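Local structure of glutathione S-transferase (Agrobacterium tumefaciens, 2YCD) at residues 180-185 and 201-206; 30-35 and 184-189; 15-20 and 74-79. The protein probably catalyses the conjugation of glutathione to electrophilic compounds, consistent with a role in herbicide detoxification, and binds the conjugate S-(p-nitrobenzyl)glutathione. All coordinates share one frame; numbering follows the deposited sequence.

Contact 1. Residues 180-185 and 201-206; sequences LMICVL and LAYVER
The phenol ring of Tyr203 reaches from segment 201-206 across to segment 180-185 and lies against Ile182, Met181 and Leu185. Its CG stands anti to the backbone N (chi1 171°), which swings the ring out toward the other helix although the CB itself does not point there. Ile182 takes the face of the ring: its CD1 sits 4.0 Å from the centroid of the Tyr203 ring, 17° off the normal, a CH-pi contact. The same side chain presses closer at the rim, where Ile182 CG1 meets Tyr203 CE2 at 3.5 Å. A branched isoleucine suits this place because its longer arm covers the ring while its CG2 turns to the next residue, Val204, 4.2 Å from Val204 CG1.

Two other side chains run at about a right angle to the tyrosine and close on its rim. Leu185 CD1 lies in the ring plane, 4.0 Å from Tyr203 CD2, and Met181 CG is equally far from Tyr203 CE2. Met181 then bends at chi2 and chi3, and the side chain also packs on Trp114 of helix 105-135 and on Leu170. Leu185 CB lies 3.8 Å from Val204 CG2, so the leucine touches both Tyr203 and Val204.

The short helical segments make an angle of 115°, with axes 9.6 Å apart at closest approach, and the backbones come nearest at Ile182 and Val204. Tyr203 OH passes beside Met181 CB and is hydrogen-bonded to Asp178 OD1, about one turn earlier on helix 176-185. No hydrogen bond joins the two segments themselves. Shape and dispersion therefore hold this buried pair within the all-helical C-terminal domain, while the hydroxyl's bond to the first helix fixes where the ring lies.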
loop_
_atom_site.group_PDB
_atom_site.type_symbol
_atom_site.label_atom_id
_atom_site.label_comp_id
_atom_site.label_asym_id
_atom_site.label_seq_id
_atom_site.Cartn_x
_atom_site.Cartn_y
_atom_site.Cartn_z
ATOM N N LEU A 180 2.828 -9.868 -5.795
ATOM C CA LEU A 180 2.213 -8.538 -5.797
ATOM C C LEU A 180 2.822 -7.631 -6.859
ATOM O O LEU A 180 2.100 -6.919 -7.590
ATOM C CB LEU A 180 2.307 -7.896 -4.410
ATOM C CG LEU A 180 1.493 -8.607 -3.319
ATOM C CD1 LEU A 180 1.822 -8.001 -1.959
ATOM C CD2 LEU A 180 -0.023 -8.555 -3.602
ATOM N N MET A 181 4.146 -7.679 -6.997
ATOM C CA MET A 181 4.812 -6.812 -7.966
ATOM C C MET A 181 4.479 -7.176 -9.418
ATOM O O MET A 181 4.220 -6.284 -10.238
ATOM C CB MET A 181 6.330 -6.844 -7.762
ATOM C CG MET A 181 7.096 -5.837 -8.649
ATOM S SD MET A 181 6.849 -4.111 -8.149
ATOM C CE MET A 181 7.906 -4.034 -6.693
ATOM N N ILE A 182 4.467 -8.464 -9.727
ATOM C CA ILE A 182 4.145 -8.881 -11.082
ATOM C C ILE A 182 2.693 -8.576 -11.435
ATOM O O ILE A 182 2.398 -8.122 -12.537
ATOM C CB ILE A 182 4.555 -10.339 -11.318
ATOM C CG1 ILE A 182 6.084 -10.392 -11.371
ATOM C CG2 ILE A 182 3.967 -10.879 -12.641
ATOM C CD1 ILE A 182 6.686 -11.795 -11.329
ATOM N N CYS A 183 1.768 -8.789 -10.503
ATOM C CA CYS A 183 0.375 -8.467 -10.805
ATOM C C CYS A 183 0.170 -6.967 -11.032
ATOM O O CYS A 183 -0.622 -6.584 -11.901
ATOM C CB CYS A 183 -0.571 -9.004 -9.728
ATOM S SG CYS A 183 -0.720 -10.821 -9.710
ATOM N N VAL A 184 0.901 -6.142 -10.289
ATOM C CA VAL A 184 0.877 -4.686 -10.506
ATOM C C VAL A 184 1.451 -4.337 -11.899
ATOM O O VAL A 184 0.838 -3.591 -12.683
ATOM C CB VAL A 184 1.632 -3.956 -9.335
ATOM C CG1 VAL A 184 2.074 -2.547 -9.716
ATOM C CG2 VAL A 184 0.764 -3.948 -8.045
ATOM N N LEU A 185 2.618 -4.880 -12.219
ATOM C CA LEU A 185 3.276 -4.564 -13.491
ATOM C C LEU A 185 2.448 -5.010 -14.690
ATOM O O LEU A 185 2.498 -4.369 -15.745
ATOM C CB LEU A 185 4.665 -5.208 -13.551
ATOM C CG LEU A 185 5.722 -4.585 -12.638
ATOM C CD1 LEU A 185 6.964 -5.450 -12.618
ATOM C CD2 LEU A 185 6.063 -3.172 -13.085
ATOM N N LEU A 201 10.255 -6.758 -18.271
ATOM C CA LEU A 201 9.465 -7.632 -19.125
ATOM C C LEU A 201 9.794 -9.099 -18.861
ATOM O O LEU A 201 8.904 -9.931 -18.717
ATOM C CB LEU A 201 9.749 -7.292 -20.584
ATOM C CG LEU A 201 8.952 -8.111 -21.598
ATOM C CD1 LEU A 201 7.449 -7.956 -21.349
ATOM C CD2 LEU A 201 9.322 -7.656 -23.003
ATOM N N ALA A 202 11.082 -9.419 -18.804
ATOM C CA ALA A 202 11.520 -10.790 -18.569
ATOM C C ALA A 202 11.100 -11.272 -17.181
ATOM O O ALA A 202 10.748 -12.443 -16.999
ATOM C CB ALA A 202 13.047 -10.904 -18.750
ATOM N N TYR A 203 11.153 -10.363 -16.208
ATOM C CA TYR A 203 10.716 -10.641 -14.838
ATOM C C TYR A 203 9.219 -11.007 -14.801
ATOM O O TYR A 203 8.834 -12.034 -14.252
ATOM C CB TYR A 203 11.043 -9.418 -13.972
ATOM C CG TYR A 203 10.467 -9.420 -12.567
ATOM C CD1 TYR A 203 10.918 -10.305 -11.604
ATOM C CD2 TYR A 203 9.470 -8.515 -12.212
ATOM C CE1 TYR A 203 10.398 -10.298 -10.313
ATOM C CE2 TYR A 203 8.950 -8.485 -10.931
ATOM C CZ TYR A 203 9.402 -9.372 -9.984
ATOM O OH TYR A 203 8.858 -9.360 -8.720
ATOM N N VAL A 204 8.392 -10.191 -15.435
ATOM C CA VAL A 204 6.960 -10.482 -15.516
ATOM C C VAL A 204 6.732 -11.837 -16.203
ATOM O O VAL A 204 5.940 -12.653 -15.727
ATOM C CB VAL A 204 6.235 -9.370 -16.271
ATOM C CG1 VAL A 204 4.805 -9.796 -16.628
ATOM C CG2 VAL A 204 6.226 -8.096 -15.432
ATOM N N GLU A 205 7.429 -12.085 -17.313
ATOM C CA GLU A 205 7.283 -13.360 -18.010
ATOM C C GLU A 205 7.738 -14.550 -17.159
ATOM O O GLU A 205 7.120 -15.631 -17.217
ATOM C CB GLU A 205 7.980 -13.356 -19.381
ATOM C CG GLU A 205 7.355 -12.380 -20.393
ATOM C CD GLU A 205 5.874 -12.631 -20.651
ATOM O OE1 GLU A 205 5.433 -13.795 -20.561
ATOM O OE2 GLU A 205 5.146 -11.657 -20.950
ATOM N N ARG A 206 8.784 -14.373 -16.355
ATOM C CA ARG A 206 9.226 -15.446 -15.456
ATOM C C ARG A 206 8.112 -15.850 -14.479
ATOM O O ARG A 206 7.914 -17.036 -14.183
ATOM C CB ARG A 206 10.475 -15.033 -14.671
ATOM C CG ARG A 206 11.767 -15.151 -15.469
ATOM C CD ARG A 206 12.998 -15.169 -14.559
ATOM N NE ARG A 206 13.184 -13.918 -13.849
ATOM C CZ ARG A 206 13.688 -12.821 -14.392
ATOM N NH1 ARG A 206 14.046 -12.809 -15.677
ATOM N NH2 ARG A 206 13.836 -11.735 -13.657
#

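Contact 2. Residues 30-35 and 184-189; sequences RGLARD and VLRRLE. With GTB (S-(p-nitrobenzyl)glutathione), chain B.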
loop_
_atom_site.group_PDB
_atom_site.type_symbol
_atom_site.label_atom_id
_atom_site.label_comp_id
_atom_site.label_asym_id
_atom_site.label_seq_id
_atom_site.Cartn_x
_atom_site.Cartn_y
_atom_site.Cartn_z
ATOM N N ARG A 30 -8.467 -11.069 -18.535
ATOM C CA ARG A 30 -7.016 -10.955 -18.576
ATOM C C ARG A 30 -6.336 -11.120 -17.223
ATOM O O ARG A 30 -5.119 -10.993 -17.134
ATOM C CB ARG A 30 -6.594 -9.624 -19.208
ATOM C CG ARG A 30 -7.010 -9.486 -20.691
ATOM C CD ARG A 30 -6.672 -8.102 -21.254
ATOM N NE ARG A 30 -7.420 -7.037 -20.588
ATOM C CZ ARG A 30 -6.996 -5.782 -20.476
ATOM N NH1 ARG A 30 -5.830 -5.420 -20.999
ATOM N NH2 ARG A 30 -7.739 -4.888 -19.839
ATOM N N GLY A 31 -7.116 -11.374 -16.179
ATOM C CA GLY A 31 -6.552 -11.613 -14.857
ATOM C C GLY A 31 -5.850 -10.413 -14.253
ATOM O O GLY A 31 -4.774 -10.532 -13.658
ATOM N N LEU A 32 -6.465 -9.244 -14.414
ATOM C CA LEU A 32 -5.856 -8.023 -13.911
ATOM C C LEU A 32 -6.538 -7.511 -12.658
ATOM O O LEU A 32 -5.991 -6.635 -11.989
ATOM C CB LEU A 32 -5.852 -6.931 -14.988
ATOM C CG LEU A 32 -5.094 -7.243 -16.276
ATOM C CD1 LEU A 32 -5.386 -6.161 -17.326
ATOM C CD2 LEU A 32 -3.604 -7.376 -16.022
ATOM N N ALA A 33 -7.710 -8.035 -12.319
ATOM C CA ALA A 33 -8.384 -7.642 -11.083
ATOM C C ALA A 33 -7.650 -8.204 -9.859
ATOM O O ALA A 33 -6.863 -9.157 -9.976
ATOM C CB ALA A 33 -9.855 -8.060 -11.109
ATOM N N ARG A 34 -7.927 -7.633 -8.688
ATOM C CA ARG A 34 -7.107 -7.892 -7.501
ATOM C C ARG A 34 -7.350 -9.233 -6.813
ATOM O O ARG A 34 -6.662 -9.571 -5.855
ATOM C CB ARG A 34 -7.194 -6.730 -6.505
ATOM C CG ARG A 34 -6.567 -5.455 -7.054
ATOM C CD ARG A 34 -6.812 -4.293 -6.112
ATOM N NE ARG A 34 -6.349 -3.009 -6.646
ATOM C CZ ARG A 34 -5.157 -2.472 -6.396
ATOM N NH1 ARG A 34 -4.282 -3.110 -5.626
ATOM N NH2 ARG A 34 -4.838 -1.294 -6.918
ATOM N N ASP A 35 -8.299 -10.017 -7.317
ATOM C CA ASP A 35 -8.392 -11.414 -6.888
ATOM C C ASP A 35 -7.205 -12.223 -7.433
ATOM O O ASP A 35 -6.827 -13.240 -6.854
ATOM C CB ASP A 35 -9.709 -12.058 -7.350
ATOM C CG ASP A 35 -9.867 -12.052 -8.867
ATOM O OD1 ASP A 35 -9.895 -10.952 -9.464
ATOM O OD2 ASP A 35 -9.951 -13.131 -9.485
ATOM N N VAL A 184 0.901 -6.142 -10.289
ATOM C CA VAL A 184 0.877 -4.686 -10.506
ATOM C C VAL A 184 1.451 -4.337 -11.899
ATOM O O VAL A 184 0.838 -3.591 -12.683
ATOM C CB VAL A 184 1.632 -3.956 -9.335
ATOM C CG1 VAL A 184 2.074 -2.547 -9.716
ATOM C CG2 VAL A 184 0.764 -3.948 -8.045
ATOM N N LEU A 185 2.618 -4.880 -12.219
ATOM C CA LEU A 185 3.276 -4.564 -13.491
ATOM C C LEU A 185 2.448 -5.010 -14.690
ATOM O O LEU A 185 2.498 -4.369 -15.745
ATOM C CB LEU A 185 4.665 -5.208 -13.551
ATOM C CG LEU A 185 5.722 -4.585 -12.638
ATOM C CD1 LEU A 185 6.964 -5.450 -12.618
ATOM C CD2 LEU A 185 6.063 -3.172 -13.085
ATOM N N ARG A 186 1.687 -6.089 -14.541
ATOM C CA ARG A 186 0.847 -6.561 -15.638
ATOM C C ARG A 186 -0.203 -5.554 -16.083
ATOM O O ARG A 186 -0.693 -5.660 -17.204
ATOM C CB ARG A 186 0.206 -7.915 -15.315
ATOM C CG ARG A 186 1.194 -9.083 -15.357
ATOM C CD ARG A 186 0.451 -10.458 -15.414
ATOM N NE ARG A 186 -0.365 -10.541 -16.634
ATOM C CZ ARG A 186 -1.674 -10.787 -16.695
ATOM N NH1 ARG A 186 -2.371 -11.042 -15.608
ATOM N NH2 ARG A 186 -2.294 -10.797 -17.880
ATOM N N ARG A 187 -0.538 -4.577 -15.228
ATOM C CA ARG A 187 -1.450 -3.513 -15.658
ATOM C C ARG A 187 -0.875 -2.666 -16.786
ATOM O O ARG A 187 -1.605 -1.923 -17.438
ATOM C CB ARG A 187 -1.862 -2.646 -14.471
ATOM C CG ARG A 187 -2.600 -3.468 -13.435
ATOM C CD ARG A 187 -3.129 -2.637 -12.305
ATOM N NE ARG A 187 -4.333 -1.915 -12.698
ATOM C CZ ARG A 187 -5.331 -1.627 -11.874
ATOM N NH1 ARG A 187 -5.278 -1.997 -10.597
ATOM N NH2 ARG A 187 -6.373 -0.948 -12.325
ATOM N N LEU A 188 0.421 -2.815 -17.043
ATOM C CA LEU A 188 1.082 -2.100 -18.142
ATOM C C LEU A 188 1.191 -2.895 -19.431
ATOM O O LEU A 188 1.704 -2.363 -20.428
ATOM C CB LEU A 188 2.485 -1.663 -17.739
ATOM C CG LEU A 188 2.549 -0.619 -16.633
ATOM C CD1 LEU A 188 4.000 -0.386 -16.261
ATOM C CD2 LEU A 188 1.898 0.688 -17.094
ATOM N N GLU A 189 0.764 -4.153 -19.440
ATOM C CA GLU A 189 0.933 -4.982 -20.646
ATOM C C GLU A 189 0.323 -4.323 -21.886
ATOM O O GLU A 189 0.985 -4.213 -22.910
ATOM C CB GLU A 189 0.356 -6.392 -20.457
ATOM C CG GLU A 189 1.180 -7.293 -19.541
ATOM C CD GLU A 189 0.578 -8.691 -19.365
ATOM O OE1 GLU A 189 -0.613 -8.883 -19.688
ATOM O OE2 GLU A 189 1.303 -9.599 -18.899
HETATM N N1 GTB B . -6.779 -1.865 -1.756
HETATM C CA1 GTB B . -7.759 -2.846 -2.244
HETATM C C1 GTB B . -7.104 -4.192 -2.417
HETATM O O11 GTB B . -5.932 -4.207 -2.847
HETATM O O12 GTB B . -7.752 -5.231 -2.143
HETATM C CB1 GTB B . -8.363 -2.318 -3.555
HETATM C CG1 GTB B . -9.493 -3.221 -4.043
HETATM C CD1 GTB B . -10.026 -2.783 -5.394
HETATM O OE1 GTB B . -9.560 -1.782 -5.939
HETATM N N2 GTB B . -10.980 -3.545 -5.924
HETATM C CA2 GTB B . -11.577 -3.255 -7.229
HETATM C C2 GTB B . -13.072 -3.211 -7.158
HETATM O O2 GTB B . -13.709 -3.967 -6.429
HETATM C CB2 GTB B . -11.261 -4.420 -8.187
HETATM S SG2 GTB B . -9.559 -4.595 -8.600
HETATM N N3 GTB B . -13.665 -2.317 -7.953
HETATM C CA3 GTB B . -15.103 -2.158 -8.086
HETATM C C3 GTB B . -15.637 -0.891 -7.483
HETATM O O31 GTB B . -14.843 -0.047 -7.022
HETATM O O32 GTB B . -16.883 -0.759 -7.480
HETATM C "C'" GTB B . -9.139 -3.171 -9.560
HETATM C "C1'" GTB B . -9.227 -3.425 -11.042
HETATM C "C2'" GTB B . -10.388 -3.114 -11.732
HETATM C "C3'" GTB B . -10.459 -3.344 -13.105
HETATM C "C4'" GTB B . -9.364 -3.881 -13.779
HETATM N N41 GTB B . -9.433 -4.104 -15.167
HETATM O O41 GTB B . -8.447 -4.474 -15.800
HETATM O O42 GTB B . -10.488 -3.907 -15.739
HETATM C "C5'" GTB B . -8.202 -4.181 -13.082
HETATM C "C6'" GTB B . -8.128 -3.949 -11.712
#
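Arg186 grips the loop end-on, NH1 and NH2 both donating to the single carbonyl oxygen of Arg30. The shorter bond, Arg186 NH2 to Arg30 O, is 2.9 Å, and the acceptor lies close to the guanidinium plane. Glu189 holds the same group side-on: Arg186 NE meets Glu189 OE2 at 3.0 Å in a salt bridge, while NH2 reaches OE1. Bonds from two directions fix the rotation of a buried guanidinium, and the carboxylate, shared with Lys208 in a second salt bridge, probably offsets part of its charge.

Leu32 lies over one face of that guanidinium with CD2, which also touches Arg186 O at 3.6 Å. Its CD1 rests over the Arg30 guanidinium, whose NE is hydrogen-bonded to Asp27 O. One face of the Arg187 guanidinium meets the rim of the ligand's nitrobenzyl ring at C6', 3.2 Å above the guanidinium plane. Arg34, in one of its two conformers, runs extended along the glutathione part, its NH1 salt-bridged to Glu123.

The contact joins the loop between strand 18-22 and helix 35-45 to segment 184-189, which continues from helix 176-185; helix 105-135 backs Arg34 and Arg187, and helices 198-208 and 211-225 pack on Arg186.

Contact 3. Residues 15-20 and 74-79; sequences PNPTIT and PSYEQG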
loop_
_atom_site.group_PDB
_atom_site.type_symbol
_atom_site.label_atom_id
_atom_site.label_comp_id
_atom_site.label_asym_id
_atom_site.label_seq_id
_atom_site.Cartn_x
_atom_site.Cartn_y
_atom_site.Cartn_z
ATOM N N PRO A 15 -11.090 -25.493 7.223
ATOM C CA PRO A 15 -11.908 -25.203 6.044
ATOM C C PRO A 15 -11.138 -24.400 4.999
ATOM O O PRO A 15 -10.408 -23.468 5.341
ATOM C CB PRO A 15 -13.048 -24.369 6.622
ATOM C CG PRO A 15 -12.460 -23.694 7.789
ATOM C CD PRO A 15 -11.442 -24.637 8.368
ATOM N N ASN A 16 -11.294 -24.770 3.734
ATOM C CA ASN A 16 -10.808 -23.966 2.614
ATOM C C ASN A 16 -11.354 -22.545 2.709
ATOM O O ASN A 16 -12.483 -22.351 3.141
ATOM C CB ASN A 16 -11.327 -24.566 1.307
ATOM C CG ASN A 16 -10.802 -25.965 1.032
ATOM O OD1 ASN A 16 -9.760 -26.391 1.550
ATOM N ND2 ASN A 16 -11.533 -26.691 0.196
ATOM N N PRO A 17 -10.564 -21.549 2.294
ATOM C CA PRO A 17 -11.075 -20.182 2.257
ATOM C C PRO A 17 -11.938 -19.918 1.014
ATOM O O PRO A 17 -11.858 -20.634 0.002
ATOM C CB PRO A 17 -9.792 -19.348 2.204
ATOM C CG PRO A 17 -8.856 -20.197 1.420
ATOM C CD PRO A 17 -9.156 -21.627 1.865
ATOM N N THR A 18 -12.781 -18.896 1.128
ATOM C CA THR A 18 -13.638 -18.429 0.051
ATOM C C THR A 18 -13.301 -16.961 -0.238
ATOM O O THR A 18 -13.232 -16.146 0.681
ATOM C CB THR A 18 -15.127 -18.540 0.430
ATOM O OG1 THR A 18 -15.427 -19.920 0.672
ATOM C CG2 THR A 18 -16.010 -18.012 -0.704
ATOM N N ILE A 19 -13.069 -16.639 -1.503
ATOM C CA ILE A 19 -12.764 -15.268 -1.886
ATOM C C ILE A 19 -13.839 -14.682 -2.785
ATOM O O ILE A 19 -14.473 -15.396 -3.571
ATOM C CB ILE A 19 -11.390 -15.158 -2.546
ATOM C CG1 ILE A 19 -11.391 -15.828 -3.905
ATOM C CG2 ILE A 19 -10.300 -15.738 -1.610
ATOM C CD1 ILE A 19 -10.078 -15.639 -4.657
ATOM N N THR A 20 -14.082 -13.390 -2.657
ATOM C CA THR A 20 -15.052 -12.745 -3.540
ATOM C C THR A 20 -14.373 -12.221 -4.794
ATOM O O THR A 20 -13.220 -11.754 -4.758
ATOM C CB THR A 20 -15.788 -11.597 -2.848
ATOM O OG1 THR A 20 -14.815 -10.706 -2.278
ATOM C CG2 THR A 20 -16.741 -12.118 -1.750
ATOM N N PRO A 74 -10.951 -8.070 -3.657
ATOM C CA PRO A 74 -11.434 -9.290 -2.998
ATOM C C PRO A 74 -11.542 -9.204 -1.480
ATOM O O PRO A 74 -10.869 -8.412 -0.822
ATOM C CB PRO A 74 -10.335 -10.303 -3.337
ATOM C CG PRO A 74 -9.071 -9.469 -3.358
ATOM C CD PRO A 74 -9.483 -8.106 -3.882
ATOM N N SER A 75 -12.403 -10.040 -0.917
ATOM C CA SER A 75 -12.349 -10.356 0.504
ATOM C C SER A 75 -12.074 -11.846 0.607
ATOM O O SER A 75 -12.159 -12.572 -0.393
ATOM C CB SER A 75 -13.671 -9.986 1.204
ATOM O OG SER A 75 -14.773 -10.694 0.660
ATOM N N TYR A 76 -11.778 -12.293 1.819
ATOM C CA TYR A 76 -11.323 -13.644 2.103
ATOM C C TYR A 76 -12.033 -14.086 3.376
ATOM O O TYR A 76 -11.989 -13.382 4.383
ATOM C CB TYR A 76 -9.808 -13.589 2.319
ATOM C CG TYR A 76 -9.095 -14.833 2.802
ATOM C CD1 TYR A 76 -9.078 -15.171 4.158
ATOM C CD2 TYR A 76 -8.357 -15.610 1.931
ATOM C CE1 TYR A 76 -8.376 -16.282 4.608
ATOM C CE2 TYR A 76 -7.651 -16.720 2.380
ATOM C CZ TYR A 76 -7.666 -17.045 3.709
ATOM O OH TYR A 76 -6.961 -18.157 4.128
ATOM N N GLU A 77 -12.685 -15.242 3.331
ATOM C CA GLU A 77 -13.403 -15.767 4.488
ATOM C C GLU A 77 -12.962 -17.180 4.750
ATOM O O GLU A 77 -12.948 -18.008 3.850
ATOM C CB GLU A 77 -14.912 -15.700 4.267
ATOM C CG GLU A 77 -15.729 -16.384 5.355
ATOM C CD GLU A 77 -17.238 -16.193 5.180
ATOM O OE1 GLU A 77 -17.713 -16.111 4.023
ATOM O OE2 GLU A 77 -17.951 -16.141 6.207
ATOM N N GLN A 78 -12.603 -17.455 5.999
ATOM C CA GLN A 78 -12.161 -18.786 6.391
ATOM C C GLN A 78 -12.550 -19.008 7.845
ATOM O O GLN A 78 -11.958 -18.432 8.763
ATOM C CB GLN A 78 -10.659 -18.907 6.197
ATOM C CG GLN A 78 -10.126 -20.310 6.383
ATOM C CD GLN A 78 -8.652 -20.395 6.076
ATOM O OE1 GLN A 78 -7.913 -19.422 6.252
ATOM N NE2 GLN A 78 -8.212 -21.548 5.602
ATOM N N GLY A 79 -13.576 -19.820 8.054
ATOM C CA GLY A 79 -14.123 -19.936 9.398
ATOM C C GLY A 79 -14.538 -18.559 9.904
ATOM O O GLY A 79 -15.264 -17.828 9.212
HETATM O O HOH W 1 -14.663 -20.559 3.218
HETATM O O HOH W 2 -14.859 -13.595 1.122
#
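Pro15 opens the pairing with its carbonyl oxygen, which accepts a nearly straight bond from Gln78 NE2 at 2.9 Å (166° at the hydrogen). The extended glutamine, its CG anti to the backbone N (chi1 -172°), carries the amide out to that carbonyl, so a side chain prolongs the pairing beyond the backbone ladder. Asn16 then offers its carbonyl to a water that also bridges Thr18 OG1 and Glu77 O.

Pro17 lays its ring beside Tyr76, with CB 3.4 Å from Tyr76 CE2, and runs alongside Gln78. The hydroxyl of Tyr76 donates to Gln78 OE1 at 2.6 Å, so both ends of the glutamine amide are engaged.

At Thr18 the regular antiparallel ladder begins. Thr18 forms a hydrogen-bonded pair with Glu77: Thr18 N meets Glu77 O, and Glu77 N meets Thr18 O, both at 2.9 Å. Ile19 faces Tyr76 in the next, non-hydrogen-bonded pair, and its side chain also packs on Val38 and Arg39 of helix 35-45.

Thr20 N donates to Ser75 O, but the return bond goes to a side chain: Ser75 N donates to Thr20 OG1 at 2.8 Å, the hydroxyl being set between the backbone N and carbonyl carbon (chi1 52°). Ser75 follows Pro74, whose preceding cis peptide bond is a hallmark of the thioredoxin-like fold and which here touches the ligand. Thr20 O is buried without a polar partner in the model. The chemistry therefore changes along the strands: side-chain amide and water at the outer end, backbone pairing in the middle, and a hydroxyl substituting for a carbonyl beside the glutathione site.

In the fold
Contact 3 opens first along the chain and ties strands 18-22 and 75-78 within the N-terminal sheet. Contact 2 opens next, its segments alternating with those of contact 3, and contact 1, which packs helices 176-185 and 198-208 in the C-terminal domain, begins where contact 2 ends. Contacts 1 and 3 have centres 25 Å apart, on opposite sides of the chain's centre. Contact 2 shares Val184 and Leu185 with contact 1, 9 Å away, and Val204 CG1 packs on Arg186 CG at 3.9 Å. Toward contact 3, 21 Å off, Arg34 O touches Pro74 CG at 3.5 Å. Contact 2 brings residues of both domains to the ligand, contact 3 supplies Pro74, and the second subunit adds its Thr121.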